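Local coordinates for protein CD8 alpha antigen (Sus scrofa, PDB 5EDX) that forms a homodimer of immunoglobulin V-type domains and, as a CD8 co-receptor chain, probably binds class I MHC molecules on behalf of T cells, at residues 91-96 with 102-107; 66-71 with 77-82. One frame throughout, in Å; residues are numbered along the deposited sequence.

Contact 1: 91-96 with 102-107; sequences YYFCSF and LYFSNF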
# COMPACT_ATOMS: atom_id res chain seq x y z
N TYR A 91 5.29 -10.56 2.15
CA TYR A 91 4.05 -10.44 1.40
C TYR A 91 4.25 -9.58 0.16
O TYR A 91 4.72 -8.45 0.25
CB TYR A 91 2.99 -9.80 2.30
CG TYR A 91 2.85 -10.52 3.61
CD1 TYR A 91 2.21 -11.74 3.68
CD2 TYR A 91 3.39 -9.98 4.78
CE1 TYR A 91 2.10 -12.42 4.88
CE2 TYR A 91 3.28 -10.66 5.99
CZ TYR A 91 2.63 -11.88 6.02
OH TYR A 91 2.50 -12.57 7.21
N TYR A 92 3.90 -10.14 -0.99
CA TYR A 92 4.04 -9.41 -2.25
C TYR A 92 2.66 -9.16 -2.83
O TYR A 92 1.77 -10.01 -2.73
CB TYR A 92 4.90 -10.22 -3.22
CG TYR A 92 6.33 -10.39 -2.74
CD1 TYR A 92 6.66 -11.38 -1.82
CD2 TYR A 92 7.33 -9.55 -3.19
CE1 TYR A 92 7.97 -11.52 -1.36
CE2 TYR A 92 8.65 -9.68 -2.74
CZ TYR A 92 8.96 -10.68 -1.83
OH TYR A 92 10.25 -10.81 -1.39
N PHE A 93 2.47 -7.99 -3.43
CA PHE A 93 1.16 -7.64 -3.96
C PHE A 93 1.25 -6.52 -4.97
O PHE A 93 2.25 -5.80 -5.03
CB PHE A 93 0.16 -7.32 -2.83
CG PHE A 93 0.57 -6.19 -1.92
CD1 PHE A 93 1.64 -6.33 -1.03
CD2 PHE A 93 -0.14 -5.00 -1.91
CE1 PHE A 93 2.00 -5.29 -0.18
CE2 PHE A 93 0.21 -3.95 -1.06
CZ PHE A 93 1.28 -4.10 -0.19
N CYS A 94 0.20 -6.39 -5.79
CA CYS A 94 0.20 -5.44 -6.88
C CYS A 94 -0.72 -4.28 -6.55
O CYS A 94 -1.68 -4.44 -5.80
CB CYS A 94 -0.29 -6.12 -8.16
SG CYS A 94 0.82 -7.42 -8.73
N SER A 95 -0.43 -3.13 -7.11
CA SER A 95 -1.24 -1.95 -6.91
C SER A 95 -1.52 -1.22 -8.23
O SER A 95 -0.65 -1.06 -9.01
CB SER A 95 -0.50 -1.02 -5.99
OG SER A 95 -1.33 -0.08 -5.48
N PHE A 96 -2.77 -0.84 -8.44
CA PHE A 96 -3.29 -0.34 -9.73
C PHE A 96 -4.12 0.90 -9.41
O PHE A 96 -4.83 0.93 -8.43
CB PHE A 96 -4.09 -1.42 -10.50
CG PHE A 96 -4.83 -0.93 -11.68
CD1 PHE A 96 -4.17 -0.69 -12.88
CD2 PHE A 96 -6.17 -0.68 -11.61
CE1 PHE A 96 -4.85 -0.22 -13.98
CE2 PHE A 96 -6.86 -0.20 -12.69
CZ PHE A 96 -6.20 0.04 -13.88
N LEU A 102 -6.76 3.86 -5.29
CA LEU A 102 -5.70 2.85 -5.29
C LEU A 102 -6.30 1.47 -5.04
O LEU A 102 -7.01 1.27 -4.05
CB LEU A 102 -4.67 3.16 -4.20
CG LEU A 102 -3.44 3.98 -4.57
CD1 LEU A 102 -2.50 4.07 -3.38
CD2 LEU A 102 -2.73 3.38 -5.77
N TYR A 103 -6.02 0.53 -5.93
CA TYR A 103 -6.48 -0.84 -5.80
C TYR A 103 -5.32 -1.76 -5.46
O TYR A 103 -4.21 -1.56 -5.94
CB TYR A 103 -7.10 -1.32 -7.12
CG TYR A 103 -8.37 -0.59 -7.49
CD1 TYR A 103 -9.61 -1.11 -7.13
CD2 TYR A 103 -8.34 0.60 -8.19
CE1 TYR A 103 -10.78 -0.45 -7.47
CE2 TYR A 103 -9.50 1.27 -8.53
CZ TYR A 103 -10.71 0.74 -8.17
OH TYR A 103 -11.87 1.39 -8.51
N PHE A 104 -5.58 -2.78 -4.66
CA PHE A 104 -4.53 -3.72 -4.28
C PHE A 104 -4.95 -5.16 -4.55
O PHE A 104 -6.08 -5.53 -4.28
CB PHE A 104 -4.20 -3.58 -2.79
CG PHE A 104 -3.82 -2.19 -2.38
CD1 PHE A 104 -2.52 -1.74 -2.55
CD2 PHE A 104 -4.75 -1.33 -1.84
CE1 PHE A 104 -2.16 -0.46 -2.18
CE2 PHE A 104 -4.40 -0.04 -1.46
CZ PHE A 104 -3.10 0.40 -1.64
N SER A 105 -4.02 -5.97 -5.06
CA SER A 105 -4.27 -7.40 -5.17
C SER A 105 -4.18 -8.03 -3.79
O SER A 105 -3.60 -7.45 -2.88
CB SER A 105 -3.24 -8.08 -6.08
OG SER A 105 -2.01 -8.25 -5.40
N ASN A 106 -4.74 -9.23 -3.64
CA ASN A 106 -4.50 -10.03 -2.45
C ASN A 106 -3.00 -10.26 -2.27
O ASN A 106 -2.24 -10.25 -3.25
CB ASN A 106 -5.19 -11.39 -2.57
CG ASN A 106 -6.70 -11.28 -2.51
OD1 ASN A 106 -7.25 -10.22 -2.23
ND2 ASN A 106 -7.38 -12.39 -2.78
N PHE A 107 -2.60 -10.47 -1.03
CA PHE A 107 -1.22 -10.82 -0.70
C PHE A 107 -0.85 -12.18 -1.29
O PHE A 107 -1.64 -13.13 -1.24
CB PHE A 107 -1.05 -10.89 0.82
CG PHE A 107 -0.78 -9.57 1.48
CD1 PHE A 107 -0.82 -8.39 0.75
CD2 PHE A 107 -0.47 -9.51 2.83
CE1 PHE A 107 -0.57 -7.17 1.37
CE2 PHE A 107 -0.21 -8.30 3.45
CZ PHE A 107 -0.25 -7.13 2.72

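Contact 2: 66-71 with 77-82; sequences RYISGY and FYLILH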
# COMPACT_ATOMS: atom_id res chain seq x y z
N ARG A 66 19.34 -8.10 -9.68
CA ARG A 66 19.92 -9.43 -9.84
C ARG A 66 19.10 -10.44 -9.04
O ARG A 66 19.08 -11.62 -9.37
CB ARG A 66 21.37 -9.44 -9.35
CG ARG A 66 22.32 -8.59 -10.19
CD ARG A 66 23.69 -8.48 -9.54
NE ARG A 66 23.62 -7.86 -8.22
CZ ARG A 66 24.68 -7.51 -7.50
NH1 ARG A 66 25.90 -7.71 -7.97
NH2 ARG A 66 24.52 -6.95 -6.31
N TYR A 67 18.43 -9.96 -7.99
CA TYR A 67 17.64 -10.83 -7.12
C TYR A 67 16.14 -10.66 -7.32
O TYR A 67 15.38 -11.61 -7.12
CB TYR A 67 17.98 -10.57 -5.66
CG TYR A 67 19.35 -11.06 -5.29
CD1 TYR A 67 19.56 -12.40 -4.96
CD2 TYR A 67 20.44 -10.21 -5.28
CE1 TYR A 67 20.82 -12.87 -4.63
CE2 TYR A 67 21.71 -10.66 -4.95
CZ TYR A 67 21.89 -11.99 -4.62
OH TYR A 67 23.15 -12.45 -4.29
N ILE A 68 15.70 -9.46 -7.66
CA ILE A 68 14.28 -9.18 -7.84
C ILE A 68 14.06 -8.43 -9.14
O ILE A 68 14.53 -7.31 -9.30
CB ILE A 68 13.70 -8.33 -6.69
CG1 ILE A 68 13.87 -9.06 -5.36
CG2 ILE A 68 12.23 -7.99 -6.97
CD1 ILE A 68 13.30 -8.32 -4.17
N SER A 69 13.34 -9.05 -10.08
CA SER A 69 13.00 -8.35 -11.32
C SER A 69 11.53 -8.60 -11.64
O SER A 69 10.85 -9.36 -10.95
CB SER A 69 13.89 -8.81 -12.47
OG SER A 69 13.59 -10.14 -12.85
N GLY A 70 11.03 -7.95 -12.68
CA GLY A 70 9.65 -8.17 -13.07
C GLY A 70 9.40 -7.71 -14.49
O GLY A 70 10.24 -7.03 -15.09
N TYR A 71 8.25 -8.09 -15.04
CA TYR A 71 7.92 -7.73 -16.41
C TYR A 71 6.43 -7.78 -16.68
O TYR A 71 5.67 -8.38 -15.93
CB TYR A 71 8.69 -8.62 -17.40
CG TYR A 71 8.24 -10.06 -17.47
CD1 TYR A 71 7.23 -10.45 -18.35
CD2 TYR A 71 8.83 -11.04 -16.68
CE1 TYR A 71 6.82 -11.77 -18.43
CE2 TYR A 71 8.43 -12.37 -16.76
CZ TYR A 71 7.42 -12.73 -17.64
OH TYR A 71 7.01 -14.04 -17.74
N PHE A 77 1.28 -9.35 -15.13
CA PHE A 77 2.47 -8.77 -14.53
C PHE A 77 3.16 -9.82 -13.67
O PHE A 77 2.50 -10.57 -12.95
CB PHE A 77 2.11 -7.53 -13.70
CG PHE A 77 1.47 -6.43 -14.51
CD1 PHE A 77 0.11 -6.43 -14.74
CD2 PHE A 77 2.25 -5.43 -15.06
CE1 PHE A 77 -0.48 -5.42 -15.50
CE2 PHE A 77 1.68 -4.42 -15.81
CZ PHE A 77 0.31 -4.41 -16.04
N TYR A 78 4.48 -9.89 -13.75
CA TYR A 78 5.23 -10.92 -13.05
C TYR A 78 6.31 -10.32 -12.18
O TYR A 78 6.88 -9.28 -12.51
CB TYR A 78 5.88 -11.88 -14.05
CG TYR A 78 4.88 -12.63 -14.89
CD1 TYR A 78 4.38 -13.85 -14.48
CD2 TYR A 78 4.45 -12.11 -16.11
CE1 TYR A 78 3.46 -14.55 -15.26
CE2 TYR A 78 3.54 -12.81 -16.89
CZ TYR A 78 3.05 -14.02 -16.46
OH TYR A 78 2.14 -14.70 -17.24
N LEU A 79 6.59 -10.99 -11.06
CA LEU A 79 7.73 -10.66 -10.21
C LEU A 79 8.53 -11.93 -10.05
O LEU A 79 7.97 -13.00 -9.79
CB LEU A 79 7.26 -10.18 -8.84
CG LEU A 79 8.36 -9.60 -7.95
CD1 LEU A 79 8.77 -8.23 -8.44
CD2 LEU A 79 7.89 -9.53 -6.50
N ILE A 80 9.84 -11.84 -10.20
CA ILE A 80 10.68 -13.01 -10.07
C ILE A 80 11.69 -12.80 -8.95
O ILE A 80 12.46 -11.85 -8.98
CB ILE A 80 11.44 -13.33 -11.36
CG1 ILE A 80 10.46 -13.69 -12.49
CG2 ILE A 80 12.42 -14.48 -11.13
CD1 ILE A 80 9.96 -12.50 -13.26
N LEU A 81 11.64 -13.66 -7.94
CA LEU A 81 12.66 -13.68 -6.90
C LEU A 81 13.66 -14.73 -7.35
O LEU A 81 13.41 -15.93 -7.25
CB LEU A 81 12.04 -14.05 -5.55
CG LEU A 81 10.75 -13.31 -5.16
CD1 LEU A 81 10.20 -13.86 -3.85
CD2 LEU A 81 10.99 -11.80 -5.06
N HIS A 82 14.79 -14.27 -7.89
CA HIS A 82 15.71 -15.15 -8.62
C HIS A 82 16.47 -16.16 -7.78
O HIS A 82 16.76 -17.27 -8.24
CB HIS A 82 16.69 -14.31 -9.43
CG HIS A 82 16.08 -13.70 -10.66
ND1 HIS A 82 15.63 -12.40 -10.70
CD2 HIS A 82 15.83 -14.23 -11.88
CE1 HIS A 82 15.13 -12.15 -11.90
NE2 HIS A 82 15.24 -13.24 -12.63

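Contact 1: 91-96 with 102-107
Phe-107 lies between two aromatic side chains of the facing strand and meets each of them differently. Over one face of its ring stands the methylene of Tyr-91, whose CB is 3.8 Å from the ring centroid, a CH-pi contact; the Tyr-91 ring itself runs nearly parallel, its plane turned by 22°, but is slid so far that the two rings barely overlap. Phe-93 lies alongside, pointing the same way, with planes at 44°, and receives the Phe-107 rim on its own face: CE1 of Phe-107 is 3.4 Å from CD1 of Phe-93. With CG between the backbone N and the carbonyl carbon (chi1 58°), the Phe-93 ring can take Phe-107 on a face while CD1 of Phe-104 meets its edge, 3.8 Å from Phe-93 CE2.

Between these aromatics the strands part from regular pairing. Ser-105 OG accepts a nearly straight bond from Cys-94 N at 2.9 Å, and donates to Asn-106 O, so a side chain substitutes for a backbone acceptor where strand 101-111 is interrupted just past Phe-104; Ser-105 N still bonds Cys-94 O. Farther along, Tyr-103 O is gripped from opposite faces of its plane by Phe-96 N and by Ser-95 OG, the latter bond long at 3.3 Å.

This is the F-G hairpin of the immunoglobulin V-type domain, in the sheet that also holds strands 33-38 and 47-52. Strand 33-38 flanks 90-98 on its other side, Cys-94 is disulfide-bonded to Cys-22 in the opposing sheet, and the second subunit packs its Pro-46 on Phe-93 and its Ser-44 on Phe-107.

Contact 2: 66-71 with 77-82
Tyr-78 and Tyr-71 form a hydrogen-bonded pair of the antiparallel ladder, their backbones joined in both directions, and their rings run nearly parallel, planes at 23°, but are slid so that they barely overlap. CD2 of Tyr-78 comes 3.3 Å from CE1 of Tyr-71, and its CB sits over the Tyr-71 face, 4.0 Å from the centroid. With CG between its backbone N and carbonyl carbon (chi1 70°), the Tyr-71 ring leans across to Tyr-78; its hydroxyl bonds Lys-19, whose charge also lies against the Tyr-78 ring as a cation-pi partner.

Leu-79 faces the other way, opposite Gly-70, where the CA atoms approach to 4.3 Å; its CD1 crosses to CG2 of Ile-68 at 3.8 Å. Ile-80 returns to the tyrosine face, and its CD1 touches CE2 of Tyr-71, while its backbone exchanges two bonds with Ser-69, the one from Ile-80 N to Ser-69 O almost straight at 173°. Leu-81 lies side by side with Ile-68, CD2 to CG1 4.0 Å. At His-82 the strand has ended, yet its N still bonds Tyr-67 O at 2.8 Å, carrying the ladder one step into the loops.

The alternation, Ile-68, Leu-79 and Leu-81 toward the core, Ser-69, Tyr-71, Tyr-78 and Ile-80 on the other face, is that of an antiparallel hairpin in a beta sandwich; the segments belong to strands 68-73 and 76-81, the D-E hairpin of an immunoglobulin V-type domain.

Both contacts are antiparallel hairpins, but they belong to opposing sheets of one sandwich, their centres about 16 Å apart. Contact 1 is largely buried, with an aromatic cluster that faces the second subunit and a cysteine that faces the core; contact 2 is partly buried, lies at its sheet's outer edge within the chain, and touches no other chain of the assembly. Its ladder is the more regular, whereas in contact 1 one serine hydroxyl replaces a backbone acceptor and another only supplements a regular pair. Tyr-92 joins them through the core, beside the disulfide, which links the sheets covalently: its CD2 packs 3.4 Å from CD2 of Leu-79, and its hydroxyl, bonded to Asp-88 O, lies near Leu-81.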